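Local coordinates for endonuclease 8-like L720 (Acanthamoeba polyphaga mimivirus, PDB 4MB7), which belongs to the formamidopyrimidine-DNA glycosylase and endonuclease VIII family, with a helix-two-turn-helix domain and a bound zinc ion, at residues T107-T119 / I123-K135. Sequence-based numbering, arbitrary orientation.
Sequences TLLDPNCLAEIKT and ICTTRQAIMDSIK
The guanidinium of R127 has P111 O and N112 OD1 at its edge, near its plane, while the N112 amide is turned 46° against it. R127 NH1 donates to P111 O at 2.8 Å, reaching it from above the carbonyl plane, away from the lone-pair directions. CG of R127 stands anti to the backbone N (chi1 177°), and the chain then runs extended, laying its methylenes along the same P111 oxygen. The carboxylate of E116, its chain bent at chi2, folds back over the hairpin: OE2 lies 3.4 Å from CG2 of T125, and OE1 accepts a hydrogen bond from a water that also donates to I123 O. Beneath it, strands 116-118 and 123-125 pair antiparallel; I117 N meets C124 O at 2.7 Å almost straight (176°), and C124 N returns the bond to I117 O. Loop 110-115, between strands 104-109 and 116-118, wraps the start of helix 126-136. R127 N donates to C113 O, T126 N weakly to A115 O, while T125 caps the helix by accepting Q128 N on OG1. T126 packs against this loop and L109, CG2 against L109 CD2 (3.7 Å) and OG1 near C113 SG. One helical turn on, CD1 of I130 rests on P111 CB at 3.8 Å, and I117 CD1 approaches A129 CB. Backbone bonding of L109 with V64 seats strand 104-109 beside strand 63-70, and I130 touches V64 too. Loop carbonyls thus take up the N-H groups of T126 and R127, which the first helical turn cannot bond itself, beside apolar contacts of I130 with L109 and P111.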
ATOM      1  N   THR A 107      -8.799  -7.636   8.666  1.00 17.20           N
ATOM      2  CA  THR A 107      -8.348  -8.356   9.848  1.00 22.44           C
ATOM      3  C   THR A 107      -8.567  -7.549  11.122  1.00 27.77           C
ATOM      4  O   THR A 107      -8.270  -6.354  11.172  1.00 20.59           O
ATOM      5  CB  THR A 107      -6.847  -8.702   9.734  1.00 26.95           C
ATOM      6  OG1 THR A 107      -6.618  -9.460   8.539  1.00 43.77           O
ATOM      7  CG2 THR A 107      -6.380  -9.507  10.939  1.00 35.56           C
ATOM      8  N   LEU A 108      -9.087  -8.209  12.152  1.00 20.76           N
ATOM      9  CA  LEU A 108      -9.194  -7.600  13.469  1.00 27.86           C
ATOM     10  C   LEU A 108      -7.857  -7.701  14.190  1.00 24.35           C
ATOM     11  O   LEU A 108      -7.290  -8.787  14.316  1.00 37.69           O
ATOM     12  CB  LEU A 108     -10.270  -8.295  14.299  1.00 51.41           C
ATOM     13  CG  LEU A 108     -10.486  -7.708  15.696  1.00 41.05           C
ATOM     14  CD1 LEU A 108     -11.245  -6.393  15.602  1.00 27.73           C
ATOM     15  CD2 LEU A 108     -11.205  -8.695  16.606  1.00 48.04           C
ATOM     16  N   LEU A 109      -7.349  -6.569  14.658  1.00 21.35           N
ATOM     17  CA  LEU A 109      -6.124  -6.560  15.444  1.00 17.19           C
ATOM     18  C   LEU A 109      -6.407  -6.078  16.861  1.00 25.28           C
ATOM     19  O   LEU A 109      -6.842  -4.947  17.073  1.00 28.49           O
ATOM     20  CB  LEU A 109      -5.055  -5.684  14.786  1.00 18.37           C
ATOM     21  CG  LEU A 109      -4.563  -6.117  13.405  1.00 35.12           C
ATOM     22  CD1 LEU A 109      -3.455  -5.193  12.921  1.00 28.11           C
ATOM     23  CD2 LEU A 109      -4.091  -7.562  13.418  1.00 37.17           C
ATOM     24  N   ASP A 110      -6.168  -6.956  17.825  1.00 21.03           N
ATOM     25  CA  ASP A 110      -6.308  -6.621  19.234  1.00 22.88           C
ATOM     26  C   ASP A 110      -4.942  -6.179  19.752  1.00 20.59           C
ATOM     27  O   ASP A 110      -4.015  -6.981  19.823  1.00 25.51           O
ATOM     28  CB  ASP A 110      -6.833  -7.841  20.000  1.00 21.60           C
ATOM     29  CG  ASP A 110      -6.868  -7.634  21.508  1.00 30.16           C
ATOM     30  OD1 ASP A 110      -6.705  -6.491  21.983  1.00 26.83           O
ATOM     31  OD2 ASP A 110      -7.075  -8.636  22.225  1.00 41.33           O
ATOM     32  N   PRO A 111      -4.817  -4.892  20.111  1.00 19.56           N
ATOM     33  CA  PRO A 111      -3.545  -4.308  20.555  1.00 23.85           C
ATOM     34  C   PRO A 111      -2.972  -4.960  21.814  1.00 28.03           C
ATOM     35  O   PRO A 111      -1.788  -4.792  22.095  1.00 42.68           O
ATOM     36  CB  PRO A 111      -3.907  -2.844  20.832  1.00 34.68           C
ATOM     37  CG  PRO A 111      -5.386  -2.843  21.033  1.00 47.62           C
ATOM     38  CD  PRO A 111      -5.908  -3.903  20.117  1.00 23.40           C
ATOM     39  N   ASN A 112      -3.800  -5.689  22.555  1.00 28.68           N
ATOM     40  CA  ASN A 112      -3.341  -6.394  23.748  1.00 28.15           C
ATOM     41  C   ASN A 112      -3.061  -7.869  23.488  1.00 42.61           C
ATOM     42  O   ASN A 112      -2.777  -8.627  24.414  1.00 40.72           O
ATOM     43  CB  ASN A 112      -4.373  -6.268  24.869  1.00 29.30           C
ATOM     44  CG  ASN A 112      -4.389  -4.890  25.497  1.00 42.74           C
ATOM     45  OD1 ASN A 112      -3.691  -3.982  25.047  1.00 47.05           O
ATOM     46  ND2 ASN A 112      -5.192  -4.728  26.542  1.00 51.12           N
ATOM     47  N   CYS A 113      -3.146  -8.275  22.226  1.00 21.37           N
ATOM     48  CA  CYS A 113      -2.994  -9.682  21.870  1.00 21.32           C
ATOM     49  C   CYS A 113      -1.536 -10.059  21.628  1.00 22.56           C
ATOM     50  O   CYS A 113      -0.811  -9.362  20.916  1.00 21.79           O
ATOM     51  CB  CYS A 113      -3.839 -10.015  20.639  1.00 18.26           C
ATOM     52  SG  CYS A 113      -3.814 -11.748  20.174  1.00 27.07           S
ATOM     53  N   LEU A 114      -1.117 -11.172  22.219  1.00 18.61           N
ATOM     54  CA  LEU A 114       0.260 -11.640  22.091  1.00 19.09           C
ATOM     55  C   LEU A 114       0.384 -12.858  21.179  1.00 17.78           C
ATOM     56  O   LEU A 114       1.416 -13.529  21.168  1.00 19.75           O
ATOM     57  CB  LEU A 114       0.848 -11.949  23.471  1.00 23.45           C
ATOM     58  CG  LEU A 114       0.926 -10.755  24.424  1.00 30.44           C
ATOM     59  CD1 LEU A 114       1.481 -11.175  25.778  1.00 29.63           C
ATOM     60  CD2 LEU A 114       1.766  -9.640  23.814  1.00 31.45           C
ATOM     61  N   ALA A 115      -0.667 -13.140  20.415  1.00 19.05           N
ATOM     62  CA  ALA A 115      -0.624 -14.225  19.439  1.00 29.88           C
ATOM     63  C   ALA A 115       0.243 -13.840  18.248  1.00 20.95           C
ATOM     64  O   ALA A 115       0.210 -12.701  17.789  1.00 22.39           O
ATOM     65  CB  ALA A 115      -2.026 -14.587  18.981  1.00 22.76           C
ATOM     66  N   GLU A 116       1.019 -14.799  17.752  1.00 16.62           N
ATOM     67  CA  GLU A 116       1.897 -14.568  16.610  1.00 18.46           C
ATOM     68  C   GLU A 116       1.114 -14.583  15.299  1.00 22.40           C
ATOM     69  O   GLU A 116       0.329 -15.497  15.045  1.00 19.94           O
ATOM     70  CB  GLU A 116       2.998 -15.631  16.566  1.00 21.43           C
ATOM     71  CG  GLU A 116       3.893 -15.659  17.794  1.00 25.31           C
ATOM     72  CD  GLU A 116       4.948 -14.570  17.771  1.00 39.26           C
ATOM     73  OE1 GLU A 116       5.383 -14.187  16.664  1.00 40.88           O
ATOM     74  OE2 GLU A 116       5.343 -14.098  18.857  1.00 44.35           O
ATOM     75  N   ILE A 117       1.326 -13.566  14.470  1.00 15.91           N
ATOM     76  CA  ILE A 117       0.668 -13.493  13.168  1.00 15.76           C
ATOM     77  C   ILE A 117       1.669 -13.184  12.060  1.00 16.52           C
ATOM     78  O   ILE A 117       2.743 -12.640  12.315  1.00 17.22           O
ATOM     79  CB  ILE A 117      -0.451 -12.425  13.138  1.00 15.84           C
ATOM     80  CG1 ILE A 117       0.129 -11.030  13.388  1.00 17.33           C
ATOM     81  CG2 ILE A 117      -1.538 -12.753  14.153  1.00 16.20           C
ATOM     82  CD1 ILE A 117      -0.903  -9.916  13.335  1.00 17.87           C
ATOM     83  N   LYS A 118       1.309 -13.533  10.830  1.00 17.15           N
ATOM     84  CA  LYS A 118       2.159 -13.249   9.681  1.00 19.71           C
ATOM     85  C   LYS A 118       1.686 -12.001   8.946  1.00 21.30           C
ATOM     86  O   LYS A 118       0.566 -11.955   8.438  1.00 22.82           O
ATOM     87  CB  LYS A 118       2.178 -14.437   8.721  1.00 21.63           C
ATOM     88  CG  LYS A 118       3.070 -14.232   7.500  1.00 24.71           C
ATOM     89  CD  LYS A 118       2.915 -15.374   6.507  1.00 32.93           C
ATOM     90  CE  LYS A 118       3.686 -15.098   5.224  1.00 38.39           C
ATOM     91  NZ  LYS A 118       5.124 -14.838   5.496  1.00 47.76           N
ATOM     92  N   THR A 119       2.545 -10.987   8.903  1.00 17.32           N
ATOM     93  CA  THR A 119       2.268  -9.777   8.138  1.00 18.43           C
ATOM     94  C   THR A 119       3.008  -9.872   6.809  1.00 24.24           C
ATOM     95  O   THR A 119       3.673 -10.872   6.543  1.00 24.34           O
ATOM     96  CB  THR A 119       2.723  -8.518   8.888  1.00 28.59           C
ATOM     97  OG1 THR A 119       4.154  -8.446   8.883  1.00 22.60           O
ATOM     98  CG2 THR A 119       2.221  -8.546  10.323  1.00 23.91           C
ATOM     99  N   ILE A 123       6.939 -12.089  10.883  1.00 17.70           N
ATOM    100  CA  ILE A 123       6.079 -12.787  11.831  1.00 24.48           C
ATOM    101  C   ILE A 123       6.298 -12.178  13.214  1.00 22.00           C
ATOM    102  O   ILE A 123       7.424 -12.130  13.705  1.00 22.91           O
ATOM    103  CB  ILE A 123       6.390 -14.295  11.878  1.00 22.67           C
ATOM    104  CG1 ILE A 123       6.102 -14.940  10.522  1.00 27.34           C
ATOM    105  CG2 ILE A 123       5.582 -14.973  12.973  1.00 21.40           C
ATOM    106  CD1 ILE A 123       6.425 -16.416  10.466  1.00 36.90           C
ATOM    107  N   CYS A 124       5.221 -11.702  13.830  1.00 20.87           N
ATOM    108  CA  CYS A 124       5.315 -11.024  15.117  1.00 32.26           C
ATOM    109  C   CYS A 124       3.985 -11.094  15.856  1.00 20.29           C
ATOM    110  O   CYS A 124       2.991 -11.579  15.314  1.00 17.38           O
ATOM    111  CB  CYS A 124       5.713  -9.561  14.909  1.00 20.30           C
ATOM    112  SG  CYS A 124       4.549  -8.621  13.881  1.00 22.86           S
ATOM    113  N   THR A 125       3.962 -10.610  17.095  1.00 16.45           N
ATOM    114  CA  THR A 125       2.716 -10.575  17.853  1.00 16.41           C
ATOM    115  C   THR A 125       1.766  -9.548  17.253  1.00 16.27           C
ATOM    116  O   THR A 125       2.190  -8.631  16.550  1.00 16.24           O
ATOM    117  CB  THR A 125       2.938 -10.230  19.341  1.00 22.06           C
ATOM    118  OG1 THR A 125       3.455  -8.899  19.459  1.00 22.14           O
ATOM    119  CG2 THR A 125       3.904 -11.214  19.984  1.00 20.60           C
ATOM    120  N   THR A 126       0.480  -9.711  17.538  1.00 18.90           N
ATOM    121  CA  THR A 126      -0.536  -8.778  17.077  1.00 19.78           C
ATOM    122  C   THR A 126      -0.242  -7.376  17.596  1.00 22.05           C
ATOM    123  O   THR A 126      -0.389  -6.392  16.872  1.00 18.98           O
ATOM    124  CB  THR A 126      -1.937  -9.214  17.544  1.00 21.32           C
ATOM    125  OG1 THR A 126      -2.155 -10.580  17.172  1.00 22.34           O
ATOM    126  CG2 THR A 126      -3.009  -8.338  16.913  1.00 24.83           C
ATOM    127  N   ARG A 127       0.187  -7.298  18.852  1.00 19.22           N
ATOM    128  CA  ARG A 127       0.548  -6.026  19.469  1.00 20.38           C
ATOM    129  C   ARG A 127       1.710  -5.354  18.741  1.00 24.29           C
ATOM    130  O   ARG A 127       1.671  -4.155  18.466  1.00 19.77           O
ATOM    131  CB  ARG A 127       0.904  -6.231  20.945  1.00 22.56           C
ATOM    132  CG  ARG A 127       1.360  -4.968  21.659  1.00 30.34           C
ATOM    133  CD  ARG A 127       1.540  -5.211  23.151  1.00 33.69           C
ATOM    134  NE  ARG A 127       1.775  -3.969  23.882  1.00 48.32           N
ATOM    135  CZ  ARG A 127       0.812  -3.200  24.379  1.00 54.01           C
ATOM    136  NH1 ARG A 127      -0.460  -3.542  24.226  1.00 53.37           N
ATOM    137  NH2 ARG A 127       1.120  -2.087  25.031  1.00 70.86           N
ATOM    138  N   GLN A 128       2.739  -6.135  18.430  1.00 18.79           N
ATOM    139  CA  GLN A 128       3.919  -5.616  17.741  1.00 20.10           C
ATOM    140  C   GLN A 128       3.591  -5.139  16.326  1.00 23.18           C
ATOM    141  O   GLN A 128       4.182  -4.174  15.834  1.00 18.75           O
ATOM    142  CB  GLN A 128       5.021  -6.676  17.697  1.00 19.31           C
ATOM    143  CG  GLN A 128       6.340  -6.168  17.135  1.00 27.80           C
ATOM    144  CD  GLN A 128       6.987  -5.129  18.028  1.00 31.35           C
ATOM    145  OE1 GLN A 128       6.987  -5.259  19.250  1.00 39.72           O
ATOM    146  NE2 GLN A 128       7.536  -4.083  17.419  1.00 31.96           N
ATOM    147  N   ALA A 129       2.653  -5.821  15.677  1.00 20.82           N
ATOM    148  CA  ALA A 129       2.219  -5.447  14.331  1.00 24.65           C
ATOM    149  C   ALA A 129       1.667  -4.023  14.292  1.00 23.67           C
ATOM    150  O   ALA A 129       1.948  -3.262  13.363  1.00 20.03           O
ATOM    151  CB  ALA A 129       1.184  -6.436  13.814  1.00 18.07           C
ATOM    152  N   ILE A 130       0.885  -3.667  15.304  1.00 18.21           N
ATOM    153  CA  ILE A 130       0.328  -2.319  15.407  1.00 19.58           C
ATOM    154  C   ILE A 130       1.421  -1.286  15.692  1.00 25.00           C
ATOM    155  O   ILE A 130       1.422  -0.197  15.117  1.00 21.52           O
ATOM    156  CB  ILE A 130      -0.781  -2.249  16.481  1.00 18.97           C
ATOM    157  CG1 ILE A 130      -1.944  -3.164  16.092  1.00 25.79           C
ATOM    158  CG2 ILE A 130      -1.271  -0.820  16.664  1.00 28.62           C
ATOM    159  CD1 ILE A 130      -3.072  -3.193  17.101  1.00 26.39           C
ATOM    160  N   MET A 131       2.358  -1.638  16.567  1.00 22.09           N
ATOM    161  CA  MET A 131       3.470  -0.749  16.892  0.52 23.97           C
ATOM    162  C   MET A 131       4.382  -0.535  15.685  1.00 21.35           C
ATOM    163  O   MET A 131       4.854   0.575  15.443  1.00 24.51           O
ATOM    164  CB  MET A 131       4.276  -1.306  18.067  0.52 28.54           C
ATOM    165  CG  MET A 131       5.364  -0.372  18.576  0.52 39.52           C
ATOM    166  SD  MET A 131       4.714   1.143  19.310  0.52 53.36           S
ATOM    167  CE  MET A 131       5.240   2.363  18.109  0.52 26.71           C
ATOM    168  N   ASP A 132       4.625  -1.602  14.931  1.00 19.40           N
ATOM    169  CA  ASP A 132       5.463  -1.515  13.738  1.00 19.83           C
ATOM    170  C   ASP A 132       4.870  -0.594  12.678  1.00 20.27           C
ATOM    171  O   ASP A 132       5.604   0.081  11.956  1.00 18.65           O
ATOM    172  CB  ASP A 132       5.678  -2.895  13.125  1.00 24.95           C
ATOM    173  CG  ASP A 132       6.674  -3.734  13.897  1.00 35.22           C
ATOM    174  OD1 ASP A 132       7.324  -3.196  14.814  1.00 27.78           O
ATOM    175  OD2 ASP A 132       6.812  -4.932  13.573  1.00 32.85           O
ATOM    176  N   SER A 133       3.543  -0.577  12.579  1.00 19.73           N
ATOM    177  CA  SER A 133       2.864   0.237  11.572  1.00 22.55           C
ATOM    178  C   SER A 133       3.194   1.713  11.752  1.00 28.17           C
ATOM    179  O   SER A 133       3.320   2.453  10.776  1.00 25.16           O
ATOM    180  CB  SER A 133       1.349   0.021  11.625  1.00 24.25           C
ATOM    181  OG  SER A 133       0.792   0.577  12.802  1.00 27.00           O
ATOM    182  N   ILE A 134       3.344   2.128  13.006  1.00 26.02           N
ATOM    183  CA  ILE A 134       3.698   3.503  13.330  1.00 27.79           C
ATOM    184  C   ILE A 134       5.099   3.837  12.825  1.00 28.82           C
ATOM    185  O   ILE A 134       5.335   4.918  12.290  1.00 33.78           O
ATOM    186  CB  ILE A 134       3.613   3.755  14.851  1.00 39.53           C
ATOM    187  CG1 ILE A 134       2.179   3.544  15.343  1.00 32.39           C
ATOM    188  CG2 ILE A 134       4.092   5.156  15.195  1.00 35.06           C
ATOM    189  CD1 ILE A 134       2.005   3.746  16.834  1.00 56.23           C
ATOM    190  N   LYS A 135       6.022   2.893  12.987  1.00 30.76           N
ATOM    191  CA  LYS A 135       7.396   3.076  12.532  1.00 31.91           C
ATOM    192  C   LYS A 135       7.500   3.013  11.011  1.00 31.75           C
ATOM    193  O   LYS A 135       8.275   3.751  10.399  1.00 27.60           O
ATOM    194  CB  LYS A 135       8.309   2.023  13.166  1.00 41.25           C
ATOM    195  CG  LYS A 135       9.753   2.079  12.692  1.00 59.58           C
TER
HETATM  196  O   HOH W   1       8.097 -13.397  16.054  1.00 38.51           O